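Long-range contacts in RagB/SusD domain protein (Flavobacterium johnsoniae, PDB 5J90), which binds chitin as a SusD homologue, probably an outer-membrane lipoprotein that helps its bacterium capture chitin for use: residues A[47-52]-A[253-258]; A[65-70]-A[307-312]; A[265-270]-A[314-319]; A[284-289]-A[424-429]; A[299-304]-A[447-452]. All coordinates share one frame; numbering follows the deposited sequence.

Interaction 1: residues A[47-52]-A[253-258]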
# COMPACT_ATOMS: atom_id res chain seq x y z
N TRP A 47 -28.12 17.22 12.75
CA TRP A 47 -27.82 15.88 13.23
C TRP A 47 -27.23 15.00 12.13
O TRP A 47 -26.47 14.09 12.41
CB TRP A 47 -29.03 15.21 13.92
CG TRP A 47 -30.21 14.90 13.03
CD1 TRP A 47 -31.33 15.66 12.83
CD2 TRP A 47 -30.40 13.71 12.26
NE1 TRP A 47 -32.19 15.03 11.97
CE2 TRP A 47 -31.65 13.83 11.60
CE3 TRP A 47 -29.64 12.56 12.05
CZ2 TRP A 47 -32.14 12.84 10.75
CZ3 TRP A 47 -30.13 11.58 11.20
CH2 TRP A 47 -31.37 11.72 10.57
N VAL A 48 -27.59 15.29 10.88
CA VAL A 48 -26.99 14.55 9.77
C VAL A 48 -25.53 14.96 9.57
O VAL A 48 -24.68 14.08 9.39
CB VAL A 48 -27.79 14.67 8.45
CG1 VAL A 48 -27.03 13.99 7.32
CG2 VAL A 48 -29.18 14.04 8.61
N TYR A 49 -25.21 16.25 9.62
CA TYR A 49 -23.80 16.65 9.55
C TYR A 49 -22.98 15.96 10.65
O TYR A 49 -21.85 15.51 10.42
CB TYR A 49 -23.59 18.18 9.62
CG TYR A 49 -22.11 18.47 9.63
CD1 TYR A 49 -21.40 18.56 8.45
CD2 TYR A 49 -21.40 18.56 10.82
CE1 TYR A 49 -20.03 18.76 8.44
CE2 TYR A 49 -20.03 18.75 10.83
CZ TYR A 49 -19.35 18.85 9.63
OH TYR A 49 -17.98 19.03 9.65
N GLN A 50 -23.54 15.91 11.85
CA GLN A 50 -22.84 15.30 12.97
C GLN A 50 -22.40 13.88 12.62
O GLN A 50 -21.32 13.45 13.01
CB GLN A 50 -23.73 15.31 14.22
CG GLN A 50 -23.01 14.89 15.48
CD GLN A 50 -23.91 14.91 16.69
OE1 GLN A 50 -25.11 14.63 16.60
NE2 GLN A 50 -23.34 15.24 17.84
N LEU A 51 -23.24 13.14 11.89
CA LEU A 51 -22.91 11.76 11.50
C LEU A 51 -22.07 11.68 10.22
O LEU A 51 -21.22 10.80 10.07
CB LEU A 51 -24.19 10.92 11.36
CG LEU A 51 -25.01 10.81 12.65
CD1 LEU A 51 -26.33 10.13 12.35
CD2 LEU A 51 -24.23 10.04 13.70
N GLN A 52 -22.31 12.60 9.29
CA GLN A 52 -21.59 12.61 8.02
C GLN A 52 -20.13 12.94 8.21
O GLN A 52 -19.27 12.35 7.54
CB GLN A 52 -22.22 13.62 7.07
CG GLN A 52 -21.60 13.55 5.68
CD GLN A 52 -21.58 14.88 4.96
OE1 GLN A 52 -21.76 15.94 5.57
NE2 GLN A 52 -21.36 14.84 3.65
N ASN A 253 -23.65 27.24 9.43
CA ASN A 253 -22.81 26.04 9.56
C ASN A 253 -23.35 25.16 10.70
O ASN A 253 -23.54 25.64 11.82
CB ASN A 253 -21.37 26.47 9.86
CG ASN A 253 -20.39 25.31 9.84
OD1 ASN A 253 -20.69 24.22 10.34
ND2 ASN A 253 -19.21 25.55 9.28
N PRO A 254 -23.64 23.88 10.42
CA PRO A 254 -24.30 23.04 11.43
C PRO A 254 -23.46 22.83 12.69
O PRO A 254 -24.00 22.49 13.75
CB PRO A 254 -24.54 21.71 10.71
CG PRO A 254 -23.60 21.72 9.55
CD PRO A 254 -23.48 23.17 9.14
N ILE A 255 -22.15 23.05 12.59
CA ILE A 255 -21.29 22.92 13.76
C ILE A 255 -21.68 23.91 14.86
O ILE A 255 -21.49 23.63 16.05
CB ILE A 255 -19.80 23.05 13.38
CG1 ILE A 255 -19.40 21.93 12.40
CG2 ILE A 255 -18.92 22.98 14.62
CD1 ILE A 255 -18.04 22.13 11.78
N ALA A 256 -22.21 25.07 14.48
CA ALA A 256 -22.62 26.06 15.48
C ALA A 256 -23.65 25.46 16.45
O ALA A 256 -23.57 25.68 17.66
CB ALA A 256 -23.17 27.30 14.80
N THR A 257 -24.59 24.69 15.92
CA THR A 257 -25.61 24.03 16.73
C THR A 257 -25.02 22.87 17.53
O THR A 257 -25.24 22.75 18.73
CB THR A 257 -26.76 23.52 15.84
OG1 THR A 257 -27.42 24.64 15.24
CG2 THR A 257 -27.77 22.71 16.65
N ILE A 258 -24.28 21.99 16.85
CA ILE A 258 -23.66 20.83 17.50
C ILE A 258 -22.81 21.27 18.69
O ILE A 258 -22.83 20.64 19.75
CB ILE A 258 -22.83 20.03 16.49
CG1 ILE A 258 -23.74 19.53 15.37
CG2 ILE A 258 -22.14 18.87 17.18
CD1 ILE A 258 -22.97 19.01 14.16
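Tyr-49 and Pro-254 bring the two backbones to 6.7 Å between their CA atoms, where one turn of helix 46-54 faces the start of helix 255-261. No hydrogen bond joins the segments; the contact is apolar and buried. Tyr-49 gives the largest share of it. A chi1 of 177° sends its ring away from the backbone N and out among three side chains of the other segment. Pro-254 crosses the base of the tyrosine at about a right angle, its CG 3.5 Å from Tyr-49 CB. Further out, Ile-255 CG1 lies 3.6 Å from Tyr-49 CE2, while the CD1 methyl of Ile-258 meets the ring at its edge, in plane, 3.7 Å from Tyr-49 CD2. That same methyl also touches Gln-50 CB, so one branched residue serves two neighbours. A long aromatic suits the place because its phenol can pass the apolar residues and hydrogen-bond to Asp-58. Asn-253 accepts from Ile-255 N through OD1 (2.9 Å), a capping bond that steadies the turn into the helix. Around this pair, Val-48 and Leu-51 pack against helix 83-108, and the amide of Gln-50 reaches Asp-264, just ahead of strand 266-267.

Interaction 2: residues A[65-70]-A[307-312]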
# COMPACT_ATOMS: atom_id res chain seq x y z
N ALA A 65 -13.11 17.48 19.39
CA ALA A 65 -13.29 16.29 20.22
C ALA A 65 -14.62 16.36 20.94
O ALA A 65 -15.10 17.45 21.27
CB ALA A 65 -12.16 16.16 21.22
N THR A 66 -15.23 15.20 21.17
CA THR A 66 -16.51 15.17 21.88
C THR A 66 -16.35 14.95 23.39
O THR A 66 -15.49 14.18 23.82
CB THR A 66 -17.46 14.11 21.30
OG1 THR A 66 -18.74 14.23 21.93
CG2 THR A 66 -16.92 12.70 21.55
N PRO A 67 -17.17 15.65 24.19
CA PRO A 67 -17.22 15.38 25.64
C PRO A 67 -18.20 14.27 25.98
O PRO A 67 -18.33 13.90 27.15
CB PRO A 67 -17.75 16.70 26.20
CG PRO A 67 -18.70 17.17 25.14
CD PRO A 67 -18.03 16.79 23.82
N THR A 68 -18.89 13.74 24.97
CA THR A 68 -20.01 12.82 25.19
C THR A 68 -19.60 11.37 24.99
O THR A 68 -18.98 11.02 23.98
CB THR A 68 -21.16 13.16 24.24
OG1 THR A 68 -21.47 14.55 24.34
CG2 THR A 68 -22.40 12.32 24.58
N GLY A 69 -19.96 10.52 25.94
CA GLY A 69 -19.64 9.10 25.87
C GLY A 69 -20.67 8.30 25.11
O GLY A 69 -21.29 7.38 25.67
N PHE A 70 -20.86 8.62 23.84
CA PHE A 70 -21.85 7.93 23.01
C PHE A 70 -21.64 6.42 23.04
O PHE A 70 -20.51 5.95 22.97
CB PHE A 70 -21.72 8.37 21.55
CG PHE A 70 -21.95 9.83 21.32
CD1 PHE A 70 -20.89 10.68 21.03
CD2 PHE A 70 -23.24 10.36 21.35
CE1 PHE A 70 -21.11 12.03 20.79
CE2 PHE A 70 -23.45 11.71 21.11
CZ PHE A 70 -22.38 12.54 20.83
N SER A 307 -16.53 9.43 32.01
CA SER A 307 -17.42 9.08 33.11
C SER A 307 -18.78 9.73 32.91
O SER A 307 -19.81 9.06 32.93
CB SER A 307 -16.80 9.52 34.44
OG SER A 307 -17.63 9.15 35.52
N GLY A 308 -18.78 11.05 32.71
CA GLY A 308 -19.99 11.79 32.43
C GLY A 308 -19.71 12.95 31.50
O GLY A 308 -18.62 13.51 31.51
N LYS A 309 -20.71 13.31 30.70
CA LYS A 309 -20.57 14.40 29.73
C LYS A 309 -20.19 15.72 30.41
O LYS A 309 -19.47 16.54 29.84
CB LYS A 309 -21.87 14.58 28.95
CG LYS A 309 -21.82 15.68 27.91
CD LYS A 309 -23.12 15.77 27.14
CE LYS A 309 -23.10 16.94 26.17
NZ LYS A 309 -24.36 17.00 25.39
N SER A 310 -20.69 15.92 31.62
CA SER A 310 -20.44 17.18 32.32
C SER A 310 -18.96 17.37 32.66
O SER A 310 -18.52 18.48 32.94
CB SER A 310 -21.30 17.27 33.58
OG SER A 310 -20.96 16.25 34.49
N ASP A 311 -18.19 16.28 32.63
CA ASP A 311 -16.76 16.37 32.93
C ASP A 311 -16.00 17.21 31.91
O ASP A 311 -14.98 17.81 32.24
CB ASP A 311 -16.14 14.97 33.00
CG ASP A 311 -16.62 14.17 34.20
OD1 ASP A 311 -17.12 14.77 35.17
OD2 ASP A 311 -16.50 12.92 34.16
N HIS A 312 -16.49 17.26 30.67
CA HIS A 312 -15.79 18.01 29.62
C HIS A 312 -16.67 18.95 28.81
O HIS A 312 -16.15 19.70 27.97
CB HIS A 312 -15.06 17.05 28.68
CG HIS A 312 -14.00 16.23 29.35
ND1 HIS A 312 -14.23 14.96 29.84
CD2 HIS A 312 -12.71 16.52 29.65
CE1 HIS A 312 -13.12 14.50 30.39
NE2 HIS A 312 -12.18 15.42 30.29
O HOH W 1 -16.89 14.38 29.45
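Lys-309 holds a fully extended chain, starting with CG anti to the backbone N (chi1 -179°), and this carries it alongside Thr-68, whose OG1 is placed beside its own backbone N by a chi1 of -51°. The two side chains point the same way, and Thr-68 OG1 rests 3.4 Å from Lys-309 CE. Their polar ends converge on one carboxylate: Asp-264 takes a hydrogen bond from the threonine hydroxyl and a salt bridge from the lysine, whose ammonium also bonds to the carbonyl of Trp-262. A long lysine suits the place because its extended chain carries the ammonium to Asp-264 while its methylenes lie along Thr-68.

Pro-67 supplies the apolar half of the contact. Pro-67 CB lies 3.7 Å from His-312 CB, and Pro-67 O receives a CH...O contact from Lys-309 CA at 3.5 Å. Water 1 ties the same groups together, lying in the plane of the imidazole at its edge, 2.8 Å from His-312 ND1, and within hydrogen-bonding distance of the carbonyl oxygens of Pro-67 and Gly-308. The other imidazole nitrogen, NE2, bonds to Asp-389, so the ring has polar partners at both nitrogens and its rotation is probably fixed.

Thr-66 OG1 accepts from Thr-68 N at 3.1 Å, closing an ST turn; across from it, Asp-311 OD2 accepts from Gly-308 N. The arrangement joins two irregular loops of the mainly helical SusD-like fold, one after strand 64-65 and one before strand 326-328, braced by the ST turn and the bridging water.

Interaction 3: residues A[265-270]-A[314-319]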
# COMPACT_ATOMS: atom_id res chain seq x y z
N ILE A 265 -19.66 18.79 20.77
CA ILE A 265 -18.31 18.90 20.20
C ILE A 265 -17.62 20.11 20.81
O ILE A 265 -18.26 21.14 21.09
CB ILE A 265 -18.33 18.93 18.64
CG1 ILE A 265 -16.96 18.52 18.06
CG2 ILE A 265 -18.77 20.28 18.09
CD1 ILE A 265 -16.66 17.04 18.20
N ARG A 266 -16.31 19.96 21.03
CA ARG A 266 -15.50 20.98 21.69
C ARG A 266 -14.16 21.13 20.98
O ARG A 266 -13.79 20.31 20.12
CB ARG A 266 -15.22 20.58 23.15
CG ARG A 266 -16.43 20.32 24.05
CD ARG A 266 -17.05 21.59 24.62
NE ARG A 266 -17.94 22.24 23.67
CZ ARG A 266 -18.72 23.28 23.94
NH1 ARG A 266 -18.73 23.82 25.16
NH2 ARG A 266 -19.49 23.79 23.00
N MET A 267 -13.42 22.18 21.33
CA MET A 267 -12.01 22.28 20.98
C MET A 267 -11.28 20.99 21.35
O MET A 267 -11.58 20.37 22.37
CB MET A 267 -11.39 23.44 21.76
CG MET A 267 -9.93 23.73 21.45
SD MET A 267 -9.34 25.01 22.58
CE MET A 267 -7.82 25.50 21.75
N SER A 268 -10.33 20.56 20.51
CA SER A 268 -9.56 19.35 20.79
C SER A 268 -8.28 19.63 21.57
O SER A 268 -7.77 20.76 21.59
CB SER A 268 -9.16 18.68 19.48
OG SER A 268 -8.20 19.49 18.82
N ALA A 269 -7.73 18.58 22.18
CA ALA A 269 -6.43 18.68 22.83
C ALA A 269 -5.30 19.01 21.86
O ALA A 269 -4.38 19.74 22.20
CB ALA A 269 -6.12 17.40 23.59
N ASP A 270 -5.35 18.47 20.64
CA ASP A 270 -4.31 18.81 19.66
C ASP A 270 -4.34 20.29 19.30
O ASP A 270 -3.29 20.93 19.17
CB ASP A 270 -4.46 17.97 18.38
CG ASP A 270 -4.09 16.51 18.58
OD1 ASP A 270 -2.95 16.22 19.01
OD2 ASP A 270 -4.96 15.66 18.31
N ASP A 314 -18.02 21.67 29.40
CA ASP A 314 -17.77 23.09 29.62
C ASP A 314 -16.34 23.51 29.29
O ASP A 314 -15.91 24.61 29.63
CB ASP A 314 -18.17 23.50 31.05
CG ASP A 314 -19.68 23.56 31.23
OD1 ASP A 314 -20.40 23.80 30.24
OD2 ASP A 314 -20.14 23.37 32.38
N PHE A 315 -15.61 22.64 28.59
CA PHE A 315 -14.36 23.05 27.94
C PHE A 315 -14.69 23.99 26.77
O PHE A 315 -15.86 24.29 26.52
CB PHE A 315 -13.59 21.81 27.46
CG PHE A 315 -12.79 21.11 28.55
CD1 PHE A 315 -13.39 20.75 29.75
CD2 PHE A 315 -11.46 20.80 28.36
CE1 PHE A 315 -12.66 20.11 30.74
CE2 PHE A 315 -10.72 20.16 29.35
CZ PHE A 315 -11.33 19.81 30.54
N SER A 316 -13.68 24.44 26.03
CA SER A 316 -13.91 25.43 24.97
C SER A 316 -14.81 24.94 23.84
O SER A 316 -14.63 23.83 23.32
CB SER A 316 -12.59 25.93 24.38
OG SER A 316 -11.93 26.83 25.26
N GLY A 317 -15.77 25.77 23.44
CA GLY A 317 -16.61 25.46 22.31
C GLY A 317 -15.98 25.89 20.99
O GLY A 317 -14.97 26.59 20.98
N ILE A 318 -16.59 25.47 19.89
CA ILE A 318 -16.17 25.93 18.57
C ILE A 318 -16.64 27.38 18.43
O ILE A 318 -17.75 27.72 18.84
CB ILE A 318 -16.74 25.04 17.45
CG1 ILE A 318 -16.53 23.56 17.76
CG2 ILE A 318 -16.13 25.43 16.10
CD1 ILE A 318 -15.08 23.18 18.06
N GLY A 319 -15.79 28.22 17.85
CA GLY A 319 -16.00 29.66 17.90
C GLY A 319 -16.69 30.31 16.72
O GLY A 319 -17.42 29.66 15.95
O HOH W 2 -20.11 25.28 27.81
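Arg-266 lays one face of its guanidinium against the backbone at Gly-317, whose CA sits over the centre of the group, 3.4 Å from Arg-266 CZ. The chain doubles back to do so: after chi1 it bends at both chi2 (-82°) and chi3 (82°), which returns NE to the carbonyl of the preceding residue. The bond from Arg-266 NE to Ile-265 O is short, 2.8 Å, and nearly straight; the acceptor lies in the guanidinium plane, although the donor stands above the carbonyl plane. NH1 makes a weak bond to Phe-315 O, and a weak one to water 2, which links it to Asp-314 OD1. NH2 turns to Ser-259. Glycine suits position 317 because a CB there would run into Arg-266 NH2.

Beside this packed face the backbones join directly, Met-267 N donating to Ser-316 O at 2.9 Å. Here the chain forms one of the short strands that punctuate the mainly helical SusD fold: 266-267 pairs antiparallel with strand 64-65, and the runs 265-267 and 315-318 point 97° apart.

Met-267 extends along Ser-316, with its CB and SD both 3.8 Å from Ser-316 CB. The serine hydroxyl itself is turned to Asp-288 and Lys-298, so a small polar residue can touch the thioether and still serve that loop. Ile-318 crosses Ile-265 obliquely, its CG1 4.0 Å from Ile-265 CG2, while its CD1 lies 3.7 Å from the carbonyl carbon of Arg-266. Met-64 touches both isoleucines.

Interaction 4: residues A[284-289]-A[424-429]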
# COMPACT_ATOMS: atom_id res chain seq x y z
N ALA A 284 -8.70 32.79 18.68
CA ALA A 284 -9.83 33.53 19.23
C ALA A 284 -11.10 33.41 18.38
O ALA A 284 -12.20 33.41 18.92
CB ALA A 284 -9.46 34.99 19.42
N SER A 285 -10.95 33.29 17.07
CA SER A 285 -12.12 33.10 16.23
C SER A 285 -12.41 31.62 16.00
O SER A 285 -13.54 31.25 15.71
CB SER A 285 -11.99 33.84 14.90
OG SER A 285 -10.92 33.35 14.12
N TYR A 286 -11.39 30.77 16.15
CA TYR A 286 -11.59 29.33 15.98
C TYR A 286 -12.40 28.74 17.13
O TYR A 286 -13.21 27.83 16.93
CB TYR A 286 -10.25 28.58 15.89
CG TYR A 286 -9.52 28.67 14.57
CD1 TYR A 286 -9.88 29.60 13.60
CD2 TYR A 286 -8.47 27.81 14.29
CE1 TYR A 286 -9.21 29.67 12.38
CE2 TYR A 286 -7.79 27.87 13.09
CZ TYR A 286 -8.16 28.79 12.14
OH TYR A 286 -7.50 28.86 10.94
N PHE A 287 -12.16 29.25 18.34
CA PHE A 287 -12.72 28.69 19.57
C PHE A 287 -13.22 29.77 20.51
O PHE A 287 -12.80 30.92 20.42
CB PHE A 287 -11.67 27.83 20.27
CG PHE A 287 -11.10 26.76 19.38
CD1 PHE A 287 -11.88 25.68 19.02
CD2 PHE A 287 -9.81 26.85 18.90
CE1 PHE A 287 -11.38 24.69 18.18
CE2 PHE A 287 -9.29 25.86 18.06
CZ PHE A 287 -10.08 24.78 17.70
N ASP A 288 -14.14 29.39 21.40
CA ASP A 288 -14.59 30.28 22.46
C ASP A 288 -13.85 29.94 23.74
O ASP A 288 -13.46 28.79 23.97
CB ASP A 288 -16.10 30.10 22.71
CG ASP A 288 -16.96 30.59 21.56
OD1 ASP A 288 -16.54 31.50 20.82
OD2 ASP A 288 -18.08 30.06 21.40
N THR A 289 -13.65 30.93 24.61
CA THR A 289 -13.08 30.63 25.91
C THR A 289 -14.02 29.72 26.71
O THR A 289 -15.24 29.76 26.53
CB THR A 289 -12.75 31.91 26.72
OG1 THR A 289 -13.92 32.73 26.83
CG2 THR A 289 -11.66 32.69 26.01
N LYS A 424 -0.76 24.35 7.24
CA LYS A 424 -1.89 23.98 6.40
C LYS A 424 -3.05 23.49 7.27
O LYS A 424 -4.22 23.89 7.08
CB LYS A 424 -1.42 22.88 5.45
CG LYS A 424 -2.33 22.56 4.30
CD LYS A 424 -1.63 21.49 3.45
CE LYS A 424 -2.45 21.10 2.26
NZ LYS A 424 -1.92 19.82 1.71
N TRP A 425 -2.73 22.65 8.24
CA TRP A 425 -3.70 22.10 9.18
C TRP A 425 -4.37 23.23 9.97
O TRP A 425 -5.60 23.26 10.09
CB TRP A 425 -2.97 21.11 10.08
CG TRP A 425 -3.74 20.38 11.15
CD1 TRP A 425 -4.38 19.18 11.04
CD2 TRP A 425 -3.83 20.75 12.54
NE1 TRP A 425 -4.90 18.79 12.25
CE2 TRP A 425 -4.59 19.74 13.19
CE3 TRP A 425 -3.38 21.84 13.29
CZ2 TRP A 425 -4.88 19.79 14.55
CZ3 TRP A 425 -3.68 21.89 14.64
CH2 TRP A 425 -4.42 20.87 15.26
N ILE A 426 -3.59 24.18 10.49
CA ILE A 426 -4.21 25.30 11.21
C ILE A 426 -5.14 26.10 10.30
O ILE A 426 -6.26 26.43 10.68
CB ILE A 426 -3.16 26.24 11.87
CG1 ILE A 426 -2.32 25.49 12.90
CG2 ILE A 426 -3.87 27.43 12.54
CD1 ILE A 426 -1.09 26.27 13.38
N ALA A 427 -4.67 26.41 9.09
CA ALA A 427 -5.43 27.24 8.16
C ALA A 427 -6.76 26.61 7.73
O ALA A 427 -7.72 27.33 7.44
CB ALA A 427 -4.58 27.59 6.94
N GLY A 428 -6.82 25.28 7.67
CA GLY A 428 -7.98 24.60 7.13
C GLY A 428 -9.12 24.36 8.11
O GLY A 428 -10.17 23.88 7.71
N PHE A 429 -8.91 24.70 9.38
CA PHE A 429 -9.95 24.53 10.39
C PHE A 429 -11.19 25.31 9.94
O PHE A 429 -11.07 26.42 9.43
CB PHE A 429 -9.45 25.06 11.74
CG PHE A 429 -10.44 24.91 12.86
CD1 PHE A 429 -11.28 25.97 13.20
CD2 PHE A 429 -10.55 23.72 13.56
CE1 PHE A 429 -12.21 25.84 14.22
CE2 PHE A 429 -11.48 23.58 14.58
CZ PHE A 429 -12.31 24.65 14.91
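Tyr-286 and Phe-429 form an offset stack, their centroids 4.7 Å apart and their planes inclined by 25°. Phe-429 CD1 stands over one face of the tyrosine near its rim, 3.5 Å from Tyr-286 CG, and the two side chains slide past each other in opposite directions. Phe-287 completes the cluster: its CE1 approaches Phe-429 CZ to 3.4 Å, with the rings oblique at 54°. The phenol does polar work as well. Tyr-286 OH donates to Ile-426 O at 2.7 Å from above the carbonyl plane, in the last turn of helix 413-428. A phenylalanine in place of Tyr-286 would probably leave the Ile-426 carbonyl without the phenol donor and the ring less firmly tied to the helix end.

A chi1 of -179° swings the Phe-429 ring away from its own backbone N and onto the tyrosine. Tyr-63 meets the Phe-429 ring edge-to-face, and Arg-368 bonds to the carbonyls of Ala-427 and Phe-429, holding the chain as it leaves the helix. Met-275 touches Tyr-286 and Met-271 touches Phe-287, both from helix 269-277. The whole is an aromatic cluster joining the C-terminal ends of helices 283-286 and 413-428 in the buried interior of this largely helical SusD-family protein.

Interaction 5: residues A[299-304]-A[447-452]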
# COMPACT_ATOMS: atom_id res chain seq x y z
N GLY A 299 -9.01 22.42 25.54
CA GLY A 299 -9.46 21.39 24.62
C GLY A 299 -9.64 20.05 25.30
O GLY A 299 -9.14 19.82 26.41
N VAL A 300 -10.37 19.17 24.62
CA VAL A 300 -10.71 17.85 25.12
C VAL A 300 -9.91 16.79 24.36
O VAL A 300 -9.77 16.86 23.13
CB VAL A 300 -12.21 17.59 24.95
CG1 VAL A 300 -12.58 16.21 25.47
CG2 VAL A 300 -13.01 18.68 25.68
N ARG A 301 -9.37 15.81 25.08
CA ARG A 301 -8.61 14.72 24.49
C ARG A 301 -9.56 13.74 23.80
O ARG A 301 -10.62 13.42 24.32
CB ARG A 301 -7.81 14.00 25.58
CG ARG A 301 -6.93 12.87 25.09
CD ARG A 301 -5.52 13.34 24.86
NE ARG A 301 -4.68 12.26 24.36
CZ ARG A 301 -3.68 11.69 25.02
NH1 ARG A 301 -3.36 12.10 26.25
NH2 ARG A 301 -2.99 10.71 24.45
N THR A 302 -9.17 13.25 22.62
CA THR A 302 -9.98 12.24 21.94
C THR A 302 -9.48 10.81 22.19
O THR A 302 -8.28 10.58 22.38
CB THR A 302 -10.11 12.52 20.42
OG1 THR A 302 -11.17 11.71 19.88
CG2 THR A 302 -8.81 12.21 19.68
N GLY A 303 -10.41 9.86 22.19
CA GLY A 303 -10.09 8.47 22.45
C GLY A 303 -9.85 8.20 23.92
O GLY A 303 -8.87 7.56 24.30
N ILE A 304 -10.78 8.66 24.75
CA ILE A 304 -10.62 8.57 26.19
C ILE A 304 -11.79 7.85 26.85
O ILE A 304 -12.83 7.58 26.23
CB ILE A 304 -10.50 9.96 26.83
CG1 ILE A 304 -11.72 10.82 26.49
CG2 ILE A 304 -9.21 10.65 26.38
CD1 ILE A 304 -11.80 12.12 27.29
N LEU A 447 -0.10 14.12 16.13
CA LEU A 447 -1.32 14.17 16.94
C LEU A 447 -1.22 13.25 18.16
O LEU A 447 -0.52 12.24 18.14
CB LEU A 447 -2.54 13.76 16.10
CG LEU A 447 -2.84 14.58 14.85
CD1 LEU A 447 -4.01 13.98 14.07
CD2 LEU A 447 -3.11 16.05 15.19
N PHE A 448 -1.95 13.58 19.22
CA PHE A 448 -1.96 12.71 20.40
C PHE A 448 -2.66 11.39 20.09
O PHE A 448 -3.79 11.38 19.60
CB PHE A 448 -2.68 13.38 21.57
CG PHE A 448 -2.03 14.66 22.05
CD1 PHE A 448 -0.67 14.70 22.33
CD2 PHE A 448 -2.78 15.81 22.22
CE1 PHE A 448 -0.08 15.87 22.78
CE2 PHE A 448 -2.19 16.98 22.66
CZ PHE A 448 -0.85 17.01 22.95
N PRO A 449 -2.01 10.26 20.40
CA PRO A 449 -2.65 8.95 20.18
C PRO A 449 -3.83 8.72 21.12
O PRO A 449 -3.86 9.27 22.23
CB PRO A 449 -1.52 7.95 20.48
CG PRO A 449 -0.58 8.70 21.38
CD PRO A 449 -0.61 10.12 20.86
N VAL A 450 -4.79 7.92 20.70
CA VAL A 450 -5.91 7.60 21.59
C VAL A 450 -5.41 6.80 22.79
O VAL A 450 -4.37 6.14 22.72
CB VAL A 450 -7.05 6.82 20.87
CG1 VAL A 450 -7.64 7.67 19.74
CG2 VAL A 450 -6.57 5.46 20.36
N LEU A 451 -6.15 6.87 23.89
CA LEU A 451 -5.84 6.12 25.10
C LEU A 451 -6.68 4.86 25.20
O LEU A 451 -6.32 3.92 25.91
CB LEU A 451 -6.06 6.99 26.34
CG LEU A 451 -5.13 8.18 26.43
CD1 LEU A 451 -5.48 9.07 27.62
CD2 LEU A 451 -3.68 7.72 26.49
N LYS A 452 -7.81 4.85 24.49
CA LYS A 452 -8.70 3.69 24.44
C LYS A 452 -8.92 3.29 22.98
O LYS A 452 -9.31 4.12 22.15
CB LYS A 452 -10.04 4.01 25.10
CG LYS A 452 -9.98 4.33 26.59
CD LYS A 452 -9.46 3.14 27.38
CE LYS A 452 -9.59 3.35 28.89
NZ LYS A 452 -9.22 2.11 29.64
O HOH W 3 -5.77 11.73 21.76
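Arg-301 enters the 447-452 loop with its guanidinium between two side chains, Leu-451 over one face and Phe-448 over the opposite one, in a loop-to-loop contact on the helical SusD fold. The chain is bent at chi2 (96°), which turns Arg-301 NH2 in plane toward Pro-449 O, 2.8 Å away. At another edge Arg-301 NE donates to water 3 at 2.9 Å, and that water also bonds to the carbonyls of Thr-302 and Phe-448; NH1 goes to Asn-395. Arginine suits the place because it can spread several donors among oxygens while its faces accept apolar neighbours. A leucine here would probably take the guanidinium donors from Pro-449 O and Asn-395 O and leave water 3 less firmly held.

Packing is also close at Gly-303, where Val-450 CG1 lies 3.7 Å from Gly-303 CA; a side chain would clash there, and the positive phi of 77° suits glycine too. Leu-451 belongs to both parts: its CG and CD2 lie against Arg-301, yet it is exposed at the looser margin, where its CD1 is 4.2 Å from Ile-304 CG2. At this end Gly-303 O takes two backbone donors, Leu-451 N at 2.8 Å and Lys-452 N at 2.9 Å.

Interaction 3 is the hub of the group: it touches all four others, and its centre lies about 10 Å from that of interaction 4, 12 Å from interaction 2 and 13 Å from interaction 5. Interactions 1 and 5 are farther apart, about 21 Å between centres, and do not touch. Strand 266-267 pairs with strand 64-65, bringing interactions 2 and 3 together, and Met-267 bonds to Val-300 of interaction 5. Along the chain, interaction 1 alternates with interaction 2 but closes before 3, 4 and 5 open, whereas interactions 2 to 5 all alternate their segments. The loop-rich connection 284-319 contributes to interactions 2 to 5, tying parts far apart in sequence into a single SusD-like fold.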